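Local coordinates for MHC class I protein (PDB 6LUP) that probably presents bound peptides at the cell surface to T cells of the nurse shark, as a class I major histocompatibility complex heavy chain, at residues A[11-16]-A[87-92]; A[118-123]-A[134-139]; A[216-221]-A[238-243]. One frame throughout, in Å; residues are numbered along the deposited sequence.

Contact 1: A[11-16]-A[87-92]; sequences WSTAGS and GGIHTY
Trp11 lies beside Tyr92, both side chains leaving the same face of the sheet and pointing the same way, and CE3 and CZ3 of the indole come against the CD2 corner of the phenol ring, CE3 near its plane. CE3 of Trp11 is 3.5 Å from CD2 of Tyr92, and the two planes stand at 66°, an oblique pair. With chi1 at -161° the Tyr92 ring swings opposite its own backbone N and comes alongside the indole. Beneath the rings the backbones pair antiparallel and are gripped twice: Trp11 N donates to Tyr92 O at 2.8 Å, and Tyr92 N returns a bond to Trp11 O. That same oxygen, Trp11 O, also receives the CA-H of Thr91, at 3.2 Å from CA. Ser12 and Thr91 follow as a non-hydrogen-bonded pair on the other face. The strand then frays into loop, yet one more backbone bond follows, from Thr13 N to His90 O (2.9 Å). Thr13 CG2 presses on the backbone of the opposing loop, 3.5 Å from Ile89 CA, and touches the Ile89 CG2 methyl. Within 87-92 the imidazole closes a small loop, His90 NE2 donating to Gly87 O from well above the carbonyl plane, and ND1 is hydrogen-bonded to Asp116. The contact joins strands 3-12 and 91-100, the central neighbours of the eight-stranded MHC platform. On the face of Trp11 and Tyr92, Phe21 stacks on the indole, Trp71 meets it edge-to-face, and Tyr92 OH bonds His113; Tyr92 also packs on an apolar side chain of the bound peptide. Ser12 and Thr91 touch another protein chain, and helix 55-82 lies against Thr13 and Tyr92.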
ATOM      1  N   TRP A  11       0.398   5.849  13.906  1.00 43.32           N
ATOM      2  CA  TRP A  11       0.748   5.746  15.317  1.00 45.22           C
ATOM      3  C   TRP A  11      -0.056   4.621  15.958  1.00 47.86           C
ATOM      4  O   TRP A  11      -1.289   4.604  15.887  1.00 48.31           O
ATOM      5  CB  TRP A  11       0.468   7.055  16.052  1.00 44.68           C
ATOM      6  CG  TRP A  11       1.320   8.212  15.630  1.00 43.29           C
ATOM      7  CD1 TRP A  11       2.497   8.609  16.194  1.00 43.24           C
ATOM      8  CD2 TRP A  11       1.052   9.138  14.567  1.00 42.07           C
ATOM      9  NE1 TRP A  11       2.984   9.722  15.550  1.00 41.96           N
ATOM     10  CE2 TRP A  11       2.119  10.069  14.547  1.00 41.37           C
ATOM     11  CE3 TRP A  11       0.019   9.275  13.631  1.00 41.57           C
ATOM     12  CZ2 TRP A  11       2.181  11.121  13.623  1.00 40.23           C
ATOM     13  CZ3 TRP A  11       0.080  10.324  12.717  1.00 40.68           C
ATOM     14  CH2 TRP A  11       1.156  11.233  12.722  1.00 39.93           C
ATOM     15  N   SER A  12       0.650   3.675  16.570  1.00 50.29           N
ATOM     16  CA  SER A  12       0.016   2.565  17.283  1.00 53.01           C
ATOM     17  C   SER A  12       0.291   2.638  18.772  1.00 54.92           C
ATOM     18  O   SER A  12       1.342   3.115  19.200  1.00 54.28           O
ATOM     19  CB  SER A  12       0.506   1.218  16.751  1.00 53.27           C
ATOM     20  OG  SER A  12       0.134   1.036  15.401  1.00 52.69           O
ATOM     21  N   THR A  13      -0.660   2.146  19.555  1.00 58.05           N
ATOM     22  CA  THR A  13      -0.499   2.051  20.995  1.00 61.34           C
ATOM     23  C   THR A  13       0.693   1.153  21.322  1.00 62.96           C
ATOM     24  O   THR A  13       0.976   0.195  20.595  1.00 62.41           O
ATOM     25  CB  THR A  13      -1.781   1.508  21.658  1.00 62.92           C
ATOM     26  OG1 THR A  13      -1.686   1.656  23.078  1.00 65.16           O
ATOM     27  CG2 THR A  13      -1.999   0.040  21.317  1.00 63.80           C
ATOM     28  N   ALA A  14       1.406   1.475  22.397  1.00 65.76           N
ATOM     29  CA  ALA A  14       2.519   0.643  22.837  1.00 69.34           C
ATOM     30  C   ALA A  14       2.008  -0.779  23.035  1.00 73.22           C
ATOM     31  O   ALA A  14       1.127  -1.028  23.867  1.00 74.95           O
ATOM     32  CB  ALA A  14       3.122   1.188  24.121  1.00 70.02           C
ATOM     33  N   GLY A  15       2.553  -1.705  22.253  1.00 75.01           N
ATOM     34  CA  GLY A  15       1.999  -3.048  22.171  1.00 78.52           C
ATOM     35  C   GLY A  15       2.866  -3.943  21.318  1.00 80.17           C
ATOM     36  O   GLY A  15       4.046  -3.656  21.102  1.00 80.29           O
ATOM     37  N   SER A  16       2.278  -5.025  20.821  1.00 81.53           N
ATOM     38  CA  SER A  16       3.060  -6.090  20.193  1.00 82.69           C
ATOM     39  C   SER A  16       3.369  -5.887  18.711  1.00 79.55           C
ATOM     40  O   SER A  16       2.505  -5.488  17.926  1.00 77.33           O
ATOM     41  CB  SER A  16       2.401  -7.461  20.422  1.00 85.16           C
ATOM     42  OG  SER A  16       2.697  -7.963  21.718  1.00 87.93           O
ATOM     43  N   GLY A  87      -8.421   2.154  27.625  1.00 95.70           N
ATOM     44  CA  GLY A  87      -7.221   1.349  27.374  1.00 93.17           C
ATOM     45  C   GLY A  87      -7.417   0.479  26.167  1.00 91.80           C
ATOM     46  O   GLY A  87      -8.375   0.696  25.428  1.00 92.38           O
ATOM     47  N   GLY A  88      -6.533  -0.478  25.971  1.00 89.78           N
ATOM     48  CA  GLY A  88      -6.759  -1.353  24.822  1.00 87.55           C
ATOM     49  C   GLY A  88      -5.867  -0.970  23.676  1.00 84.05           C
ATOM     50  O   GLY A  88      -4.911  -0.238  23.893  1.00 82.77           O
ATOM     51  N   ILE A  89      -6.226  -1.407  22.481  1.00 81.63           N
ATOM     52  CA  ILE A  89      -5.325  -1.171  21.356  1.00 77.86           C
ATOM     53  C   ILE A  89      -5.893  -0.062  20.472  1.00 74.84           C
ATOM     54  O   ILE A  89      -7.027  -0.160  20.001  1.00 75.03           O
ATOM     55  CB  ILE A  89      -5.079  -2.467  20.551  1.00 78.28           C
ATOM     56  CG1 ILE A  89      -4.394  -3.511  21.440  1.00 80.09           C
ATOM     57  CG2 ILE A  89      -4.229  -2.188  19.317  1.00 76.21           C
ATOM     58  CD1 ILE A  89      -4.746  -4.946  21.108  1.00 81.62           C
ATOM     59  N   HIS A  90      -5.105   0.993  20.262  1.00 71.51           N
ATOM     60  CA  HIS A  90      -5.578   2.169  19.526  1.00 68.72           C
ATOM     61  C   HIS A  90      -4.596   2.713  18.485  1.00 64.64           C
ATOM     62  O   HIS A  90      -3.394   2.461  18.554  1.00 63.92           O
ATOM     63  CB  HIS A  90      -6.007   3.268  20.501  1.00 70.36           C
ATOM     64  CG  HIS A  90      -7.131   2.857  21.398  1.00 73.97           C
ATOM     65  ND1 HIS A  90      -8.416   2.666  20.937  1.00 74.75           N
ATOM     66  CD2 HIS A  90      -7.159   2.576  22.722  1.00 76.36           C
ATOM     67  CE1 HIS A  90      -9.191   2.296  21.942  1.00 76.97           C
ATOM     68  NE2 HIS A  90      -8.454   2.234  23.036  1.00 78.31           N
ATOM     69  N   THR A  91      -5.136   3.466  17.530  1.00 61.45           N
ATOM     70  CA  THR A  91      -4.393   3.916  16.357  1.00 57.40           C
ATOM     71  C   THR A  91      -4.701   5.370  16.009  1.00 55.03           C
ATOM     72  O   THR A  91      -5.838   5.831  16.151  1.00 55.98           O
ATOM     73  CB  THR A  91      -4.730   3.029  15.136  1.00 57.11           C
ATOM     74  OG1 THR A  91      -4.347   1.679  15.412  1.00 58.60           O
ATOM     75  CG2 THR A  91      -3.996   3.484  13.891  1.00 55.90           C
ATOM     76  N   TYR A  92      -3.675   6.087  15.563  1.00 51.46           N
ATOM     77  CA  TYR A  92      -3.873   7.347  14.868  1.00 49.00           C
ATOM     78  C   TYR A  92      -3.257   7.254  13.473  1.00 47.06           C
ATOM     79  O   TYR A  92      -2.221   6.613  13.285  1.00 46.66           O
ATOM     80  CB  TYR A  92      -3.267   8.515  15.646  1.00 48.28           C
ATOM     81  CG  TYR A  92      -3.810   9.868  15.229  1.00 47.69           C
ATOM     82  CD1 TYR A  92      -4.943  10.407  15.837  1.00 48.53           C
ATOM     83  CD2 TYR A  92      -3.196  10.606  14.220  1.00 46.39           C
ATOM     84  CE1 TYR A  92      -5.445  11.642  15.458  1.00 48.42           C
ATOM     85  CE2 TYR A  92      -3.690  11.840  13.832  1.00 46.47           C
ATOM     86  CZ  TYR A  92      -4.812  12.357  14.455  1.00 47.51           C
ATOM     87  OH  TYR A  92      -5.302  13.587  14.072  1.00 47.52           O
TER

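Contact 2: A[118-123]-A[134-139]; sequences TDFISL and VTWGEI
Phe120 reaches from strand 118-123 toward segment 134-139, which leads into helix 135-146. From CB the side chain runs with CG anti to the backbone N (chi1 171°), a setting that brings the ring closer to 134-139 than its CB direction alone would. CD1 meets the indole of Trp136 at that residue's CD1, 4.1 Å away, the two side chains crossing obliquely, and has the CG2 methyl of Val134 at 4.5 Å. One atom further, CE1 makes the closest approach: it lies 3.4 Å from Trp136 O, which sits in the plane of the ring at its edge, and 3.6 Å from Gly137 CA. CZ, at the tip, is left with longer contacts to the same carbonyl and the same glycine. A CB on Gly137 would be crowded against Phe120 O, so the lack of a side chain lets the two backbones approach. Strand and helix segments run at 31° to each other, with axes 7.8 Å apart, as the second helical region of an MHC class I platform passes over the sheet. Phe120 and Ile121 both face His113, forming a classic beta bulge. Val134 adds its CG2, 4.0 Å from both Asp119 O and Phe120 O, while its CB lies over the centre of one face of the Trp136 ring. Trp136 O accepts a hydrogen bond from Arg82 of helix 55-82, and Phe120 O is hydrogen-bonded to Thr132. Ile121 CD1 comes near Gly137 O, Ile121 also packs on Thr140, and Phe120 touches the bound peptide.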
ATOM      1  N   THR A 118     -11.101   5.345  11.600  1.00 52.71           N
ATOM      2  CA  THR A 118     -12.313   6.056  11.178  1.00 53.33           C
ATOM      3  C   THR A 118     -12.031   7.552  11.016  1.00 52.96           C
ATOM      4  O   THR A 118     -11.216   8.119  11.750  1.00 52.09           O
ATOM      5  CB  THR A 118     -13.486   5.867  12.168  1.00 54.97           C
ATOM      6  OG1 THR A 118     -13.105   6.335  13.465  1.00 55.37           O
ATOM      7  CG2 THR A 118     -13.904   4.404  12.258  1.00 55.57           C
ATOM      8  N   ASP A 119     -12.713   8.177  10.055  1.00 53.22           N
ATOM      9  CA  ASP A 119     -12.569   9.609   9.788  1.00 53.02           C
ATOM     10  C   ASP A 119     -12.573  10.424  11.070  1.00 53.35           C
ATOM     11  O   ASP A 119     -13.485  10.312  11.885  1.00 55.12           O
ATOM     12  CB  ASP A 119     -13.684  10.102   8.865  1.00 53.99           C
ATOM     13  CG  ASP A 119     -13.460   9.723   7.414  1.00 53.81           C
ATOM     14  OD1 ASP A 119     -12.609   8.852   7.128  1.00 53.35           O
ATOM     15  OD2 ASP A 119     -14.145  10.301   6.550  1.00 54.91           O
ATOM     16  N   PHE A 120     -11.535  11.227  11.253  1.00 52.40           N
ATOM     17  CA  PHE A 120     -11.462  12.092  12.414  1.00 53.07           C
ATOM     18  C   PHE A 120     -11.608  13.549  12.000  1.00 53.25           C
ATOM     19  O   PHE A 120     -12.548  14.222  12.418  1.00 55.10           O
ATOM     20  CB  PHE A 120     -10.165  11.851  13.191  1.00 52.29           C
ATOM     21  CG  PHE A 120      -9.912  12.857  14.275  1.00 53.10           C
ATOM     22  CD1 PHE A 120     -10.831  13.046  15.306  1.00 54.58           C
ATOM     23  CD2 PHE A 120      -8.742  13.613  14.274  1.00 52.04           C
ATOM     24  CE1 PHE A 120     -10.596  13.975  16.305  1.00 55.02           C
ATOM     25  CE2 PHE A 120      -8.500  14.543  15.273  1.00 52.59           C
ATOM     26  CZ  PHE A 120      -9.428  14.725  16.290  1.00 54.00           C
ATOM     27  N   ILE A 121     -10.687  14.023  11.165  1.00 51.80           N
ATOM     28  CA  ILE A 121     -10.691  15.405  10.706  1.00 51.55           C
ATOM     29  C   ILE A 121      -9.930  15.506   9.382  1.00 50.56           C
ATOM     30  O   ILE A 121      -9.004  14.733   9.129  1.00 49.83           O
ATOM     31  CB  ILE A 121     -10.112  16.354  11.791  1.00 51.57           C
ATOM     32  CG1 ILE A 121     -10.581  17.797  11.574  1.00 52.14           C
ATOM     33  CG2 ILE A 121      -8.593  16.243  11.888  1.00 50.13           C
ATOM     34  CD1 ILE A 121     -10.315  18.717  12.749  1.00 52.20           C
ATOM     35  N   SER A 122     -10.341  16.438   8.528  1.00 50.80           N
ATOM     36  CA  SER A 122      -9.654  16.676   7.257  1.00 50.35           C
ATOM     37  C   SER A 122      -9.865  18.110   6.783  1.00 51.26           C
ATOM     38  O   SER A 122     -10.793  18.784   7.231  1.00 52.84           O
ATOM     39  CB  SER A 122     -10.103  15.672   6.188  1.00 50.17           C
ATOM     40  OG  SER A 122     -11.505  15.709   5.990  1.00 51.53           O
ATOM     41  N   LEU A 123      -9.004  18.577   5.880  1.00 50.58           N
ATOM     42  CA  LEU A 123      -9.078  19.956   5.412  1.00 51.86           C
ATOM     43  C   LEU A 123      -9.780  20.115   4.069  1.00 53.61           C
ATOM     44  O   LEU A 123      -9.413  19.470   3.087  1.00 53.05           O
ATOM     45  CB  LEU A 123      -7.679  20.585   5.342  1.00 50.43           C
ATOM     46  CG  LEU A 123      -7.524  21.929   4.612  1.00 50.81           C
ATOM     47  CD1 LEU A 123      -8.110  23.082   5.417  1.00 51.87           C
ATOM     48  CD2 LEU A 123      -6.067  22.206   4.275  1.00 49.62           C
ATOM     49  N   VAL A 134     -17.442  13.696  13.373  1.00 71.27           N
ATOM     50  CA  VAL A 134     -17.644  13.202  14.738  1.00 73.33           C
ATOM     51  C   VAL A 134     -17.539  14.306  15.785  1.00 75.25           C
ATOM     52  O   VAL A 134     -16.877  15.321  15.566  1.00 74.33           O
ATOM     53  CB  VAL A 134     -16.676  12.049  15.091  1.00 72.14           C
ATOM     54  CG1 VAL A 134     -17.049  10.783  14.336  1.00 71.69           C
ATOM     55  CG2 VAL A 134     -15.229  12.442  14.823  1.00 70.69           C
ATOM     56  N   THR A 135     -18.197  14.086  16.924  1.00 78.60           N
ATOM     57  CA  THR A 135     -18.253  15.069  18.009  1.00 80.90           C
ATOM     58  C   THR A 135     -16.895  15.299  18.669  1.00 79.91           C
ATOM     59  O   THR A 135     -16.588  16.420  19.082  1.00 79.75           O
ATOM     60  CB  THR A 135     -19.280  14.673  19.096  1.00 83.96           C
ATOM     61  OG1 THR A 135     -18.911  13.413  19.674  1.00 84.16           O
ATOM     62  CG2 THR A 135     -20.693  14.578  18.516  1.00 85.66           C
ATOM     63  N   TRP A 136     -16.087  14.241  18.757  1.00 79.35           N
ATOM     64  CA  TRP A 136     -14.765  14.331  19.388  1.00 78.94           C
ATOM     65  C   TRP A 136     -13.708  15.025  18.514  1.00 76.84           C
ATOM     66  O   TRP A 136     -12.534  15.118  18.893  1.00 75.11           O
ATOM     67  CB  TRP A 136     -14.280  12.962  19.889  1.00 79.16           C
ATOM     68  CG  TRP A 136     -14.363  11.835  18.893  1.00 79.03           C
ATOM     69  CD1 TRP A 136     -13.392  11.442  18.015  1.00 77.06           C
ATOM     70  CD2 TRP A 136     -15.468  10.941  18.694  1.00 80.59           C
ATOM     71  NE1 TRP A 136     -13.825  10.366  17.278  1.00 77.12           N
ATOM     72  CE2 TRP A 136     -15.096  10.038  17.674  1.00 79.30           C
ATOM     73  CE3 TRP A 136     -16.738  10.818  19.279  1.00 83.16           C
ATOM     74  CZ2 TRP A 136     -15.947   9.024  17.222  1.00 79.90           C
ATOM     75  CZ3 TRP A 136     -17.586   9.807  18.828  1.00 83.84           C
ATOM     76  CH2 TRP A 136     -17.184   8.926  17.808  1.00 82.41           C
ATOM     77  N   GLY A 137     -14.137  15.515  17.354  1.00 76.25           N
ATOM     78  CA  GLY A 137     -13.288  16.312  16.477  1.00 75.54           C
ATOM     79  C   GLY A 137     -13.626  17.792  16.516  1.00 76.63           C
ATOM     80  O   GLY A 137     -12.807  18.633  16.130  1.00 75.20           O
ATOM     81  N   GLU A 138     -14.830  18.106  16.993  1.00 78.92           N
ATOM     82  CA  GLU A 138     -15.357  19.473  17.001  1.00 79.91           C
ATOM     83  C   GLU A 138     -14.479  20.455  17.764  1.00 78.03           C
ATOM     84  O   GLU A 138     -14.277  21.587  17.322  1.00 77.58           O
ATOM     85  CB  GLU A 138     -16.783  19.496  17.557  1.00 83.84           C
ATOM     86  CG  GLU A 138     -17.816  18.891  16.619  1.00 87.08           C
ATOM     87  CD  GLU A 138     -19.217  18.876  17.202  1.00 92.01           C
ATOM     88  OE1 GLU A 138     -19.485  19.633  18.163  1.00 94.38           O
ATOM     89  OE2 GLU A 138     -20.055  18.101  16.689  1.00 93.37           O
ATOM     90  N   ILE A 139     -13.954  20.015  18.903  1.00 76.98           N
ATOM     91  CA  ILE A 139     -13.096  20.865  19.727  1.00 76.32           C
ATOM     92  C   ILE A 139     -11.741  21.148  19.055  1.00 73.48           C
ATOM     93  O   ILE A 139     -11.155  22.217  19.256  1.00 73.18           O
ATOM     94  CB  ILE A 139     -12.951  20.310  21.171  1.00 77.77           C
ATOM     95  CG1 ILE A 139     -12.183  21.287  22.074  1.00 78.39           C
ATOM     96  CG2 ILE A 139     -12.318  18.927  21.182  1.00 77.26           C
ATOM     97  CD1 ILE A 139     -12.968  22.526  22.457  1.00 80.01           C
TER

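Contact 3: A[216-221]-A[238-243]; sequences AKIDET and RSTEFD
Packing dominates between Thr221 and Arg238, whose side chains cross at about a right angle. OG1 of Thr221 lies against the aliphatic part of the arginine, 3.2 Å from Arg238 CG, while the methyl CG2 comes to 3.3 Å from Arg238 NH1, oblique to the guanidinium plane. A bend at chi3 (-71°) brings NH1 up to the threonine methyl, and Arg238 NE is held by Val209 O. The second packing pair is Ile218 with Thr240, also nearly perpendicular: CG2 of Ile218 lies 3.8 Å from Thr240 OG1, and Glu220 O stands at a similar distance from that hydroxyl. Polar bonding is sparse. With chi1 near 180° the hydroxyl of Thr221 points away from the backbone N, and its OG1 gives Ser239 O a weak hydrogen bond, 3.4 Å long. Backbone pairing of Ser239 is instead with Glu222, just beyond the connecting segment. Segment 216-221 thus leaves the edge strand 216-217 of one sheet and passes to the edge strand 222-228 of the other, beside strand 234-241: the sheet-to-sheet crossing of an immunoglobulin C1-type beta sandwich.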
ATOM      1  N   ALA A 216     -16.566 -12.681 -27.575  1.00 86.18           N
ATOM      2  CA  ALA A 216     -17.526 -12.254 -26.558  1.00 84.58           C
ATOM      3  C   ALA A 216     -16.864 -12.056 -25.198  1.00 82.27           C
ATOM      4  O   ALA A 216     -15.967 -12.809 -24.817  1.00 81.01           O
ATOM      5  CB  ALA A 216     -18.674 -13.249 -26.452  1.00 84.72           C
ATOM      6  N   LYS A 217     -17.322 -11.039 -24.473  1.00 80.54           N
ATOM      7  CA  LYS A 217     -16.813 -10.722 -23.141  1.00 78.60           C
ATOM      8  C   LYS A 217     -17.325 -11.713 -22.096  1.00 77.46           C
ATOM      9  O   LYS A 217     -18.519 -12.012 -22.048  1.00 78.38           O
ATOM     10  CB  LYS A 217     -17.208  -9.284 -22.778  1.00 79.59           C
ATOM     11  CG  LYS A 217     -17.059  -8.893 -21.313  1.00 79.03           C
ATOM     12  CD  LYS A 217     -15.614  -8.624 -20.929  1.00 77.49           C
ATOM     13  CE  LYS A 217     -15.532  -7.674 -19.744  1.00 77.43           C
ATOM     14  NZ  LYS A 217     -16.124  -8.249 -18.505  1.00 77.34           N
ATOM     15  N   ILE A 218     -16.416 -12.216 -21.261  1.00 75.48           N
ATOM     16  CA  ILE A 218     -16.767 -13.197 -20.229  1.00 75.04           C
ATOM     17  C   ILE A 218     -17.029 -12.554 -18.860  1.00 76.85           C
ATOM     18  O   ILE A 218     -16.123 -11.987 -18.238  1.00 76.35           O
ATOM     19  CB  ILE A 218     -15.693 -14.305 -20.090  1.00 72.67           C
ATOM     20  CG1 ILE A 218     -15.449 -15.006 -21.428  1.00 71.98           C
ATOM     21  CG2 ILE A 218     -16.101 -15.324 -19.035  1.00 72.36           C
ATOM     22  CD1 ILE A 218     -14.302 -15.995 -21.403  1.00 70.94           C
ATOM     23  N   ASP A 219     -18.279 -12.644 -18.408  1.00 79.19           N
ATOM     24  CA  ASP A 219     -18.636 -12.326 -17.027  1.00 80.85           C
ATOM     25  C   ASP A 219     -18.456 -13.582 -16.180  1.00 81.61           C
ATOM     26  O   ASP A 219     -17.920 -14.576 -16.671  1.00 81.86           O
ATOM     27  CB  ASP A 219     -20.075 -11.822 -16.942  1.00 83.73           C
ATOM     28  CG  ASP A 219     -20.259 -10.473 -17.600  1.00 85.44           C
ATOM     29  OD1 ASP A 219     -20.352 -10.425 -18.846  1.00 85.87           O
ATOM     30  OD2 ASP A 219     -20.317  -9.461 -16.866  1.00 86.21           O
ATOM     31  N   GLU A 220     -18.909 -13.545 -14.925  1.00 82.76           N
ATOM     32  CA  GLU A 220     -18.729 -14.669 -13.997  1.00 83.54           C
ATOM     33  C   GLU A 220     -17.286 -15.166 -14.110  1.00 81.03           C
ATOM     34  O   GLU A 220     -17.011 -16.277 -14.580  1.00 81.73           O
ATOM     35  CB  GLU A 220     -19.743 -15.794 -14.267  1.00 86.82           C
ATOM     36  CG  GLU A 220     -19.857 -16.829 -13.152  1.00 91.39           C
ATOM     37  CD  GLU A 220     -20.824 -17.969 -13.464  1.00 96.21           C
ATOM     38  OE1 GLU A 220     -21.617 -17.864 -14.429  1.00 97.57           O
ATOM     39  OE2 GLU A 220     -20.797 -18.984 -12.731  1.00 97.73           O
ATOM     40  N   THR A 221     -16.368 -14.302 -13.698  1.00 76.94           N
ATOM     41  CA  THR A 221     -14.945 -14.572 -13.798  1.00 73.80           C
ATOM     42  C   THR A 221     -14.291 -14.361 -12.433  1.00 71.91           C
ATOM     43  O   THR A 221     -14.698 -13.478 -11.669  1.00 71.20           O
ATOM     44  CB  THR A 221     -14.290 -13.709 -14.907  1.00 72.83           C
ATOM     45  OG1 THR A 221     -12.895 -14.007 -14.994  1.00 72.19           O
ATOM     46  CG2 THR A 221     -14.492 -12.210 -14.655  1.00 71.46           C
ATOM     47  N   ARG A 238      -6.619 -13.567 -13.241  1.00 52.41           N
ATOM     48  CA  ARG A 238      -8.028 -13.711 -13.596  1.00 54.25           C
ATOM     49  C   ARG A 238      -8.272 -15.039 -14.303  1.00 55.85           C
ATOM     50  O   ARG A 238      -7.667 -15.328 -15.337  1.00 55.86           O
ATOM     51  CB  ARG A 238      -8.545 -12.545 -14.442  1.00 53.65           C
ATOM     52  CG  ARG A 238     -10.065 -12.528 -14.517  1.00 54.14           C
ATOM     53  CD  ARG A 238     -10.623 -11.387 -15.350  1.00 53.93           C
ATOM     54  NE  ARG A 238     -10.468 -10.085 -14.706  1.00 53.61           N
ATOM     55  CZ  ARG A 238     -11.213  -9.637 -13.696  1.00 53.84           C
ATOM     56  NH1 ARG A 238     -12.176 -10.385 -13.178  1.00 54.53           N
ATOM     57  NH2 ARG A 238     -10.984  -8.431 -13.198  1.00 53.46           N
ATOM     58  N   SER A 239      -9.165 -15.840 -13.730  1.00 58.19           N
ATOM     59  CA  SER A 239      -9.453 -17.173 -14.247  1.00 60.93           C
ATOM     60  C   SER A 239     -10.948 -17.431 -14.409  1.00 63.12           C
ATOM     61  O   SER A 239     -11.776 -16.915 -13.651  1.00 62.72           O
ATOM     62  CB  SER A 239      -8.836 -18.243 -13.346  1.00 61.04           C
ATOM     63  OG  SER A 239      -9.304 -18.109 -12.016  1.00 61.64           O
ATOM     64  N   THR A 240     -11.275 -18.242 -15.410  1.00 66.20           N
ATOM     65  CA  THR A 240     -12.650 -18.638 -15.668  1.00 69.42           C
ATOM     66  C   THR A 240     -12.762 -20.157 -15.777  1.00 72.37           C
ATOM     67  O   THR A 240     -11.751 -20.853 -15.918  1.00 71.16           O
ATOM     68  CB  THR A 240     -13.210 -17.961 -16.940  1.00 69.48           C
ATOM     69  OG1 THR A 240     -14.636 -18.096 -16.962  1.00 71.06           O
ATOM     70  CG2 THR A 240     -12.610 -18.566 -18.216  1.00 68.73           C
ATOM     71  N   GLU A 241     -13.997 -20.654 -15.704  1.00 77.21           N
ATOM     72  CA  GLU A 241     -14.287 -22.076 -15.871  1.00 81.59           C
ATOM     73  C   GLU A 241     -13.991 -22.545 -17.294  1.00 81.72           C
ATOM     74  O   GLU A 241     -14.179 -21.800 -18.259  1.00 81.03           O
ATOM     75  CB  GLU A 241     -15.736 -22.382 -15.489  1.00 85.77           C
ATOM     76  CG  GLU A 241     -16.007 -22.349 -13.989  1.00 89.67           C
ATOM     77  CD  GLU A 241     -15.573 -23.618 -13.264  1.00 93.15           C
ATOM     78  OE1 GLU A 241     -16.193 -23.939 -12.227  1.00 95.63           O
ATOM     79  OE2 GLU A 241     -14.624 -24.298 -13.717  1.00 94.46           O
ATOM     80  N   PHE A 242     -13.521 -23.774 -17.466  1.00 83.43           N
ATOM     81  CA  PHE A 242     -13.045 -24.240 -18.789  1.00 83.98           C
ATOM     82  C   PHE A 242     -13.448 -25.650 -19.359  1.00 84.55           C
ATOM     83  O   PHE A 242     -13.630 -26.573 -18.593  1.00 84.92           O
ATOM     84  CB  PHE A 242     -11.520 -24.152 -18.653  1.00 83.43           C
ATOM     85  CG  PHE A 242     -10.775 -24.399 -19.900  1.00 83.62           C
ATOM     86  CD1 PHE A 242     -11.105 -23.741 -21.038  1.00 83.50           C
ATOM     87  CD2 PHE A 242      -9.761 -25.301 -19.922  1.00 84.32           C
ATOM     88  CE1 PHE A 242     -10.443 -23.996 -22.196  1.00 85.08           C
ATOM     89  CE2 PHE A 242      -9.079 -25.555 -21.071  1.00 85.50           C
ATOM     90  CZ  PHE A 242      -9.412 -24.894 -22.211  1.00 85.64           C
ATOM     91  N   ASP A 243     -13.577 -25.799 -20.695  1.00101.15           N
ATOM     92  CA  ASP A 243     -13.396 -27.073 -21.450  1.00103.87           C
ATOM     93  C   ASP A 243     -12.248 -27.162 -22.499  1.00103.49           C
ATOM     94  O   ASP A 243     -12.249 -26.408 -23.434  1.00102.45           O
ATOM     95  CB  ASP A 243     -14.693 -27.400 -22.175  1.00107.64           C
ATOM     96  CG  ASP A 243     -15.663 -28.195 -21.320  1.00109.86           C
ATOM     97  OD1 ASP A 243     -15.244 -29.141 -20.634  1.00110.98           O
ATOM     98  OD2 ASP A 243     -16.864 -27.875 -21.347  1.00110.99           O
TER

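Contacts 1 and 2 belong to one unit, the peptide-binding platform. Their centres are about 19 Å apart, both reach the eight-stranded sheet, and they touch where Tyr92 OH packs on Phe120 CD2 at 3.4 Å. Contact 1 is the more buried and joins two strands by regular backbone bonds; contact 2 is partly buried and sets a strand against a helix by ring, methyl and glycine packing, without hydrogen bonds between its segments. Both have a side chain on the bound peptide. Contact 3 lies at the surface of the immunoglobulin domain, its centre about 44 Å from contact 1 and 45 Å from contact 2, and combines packing with one weak bond.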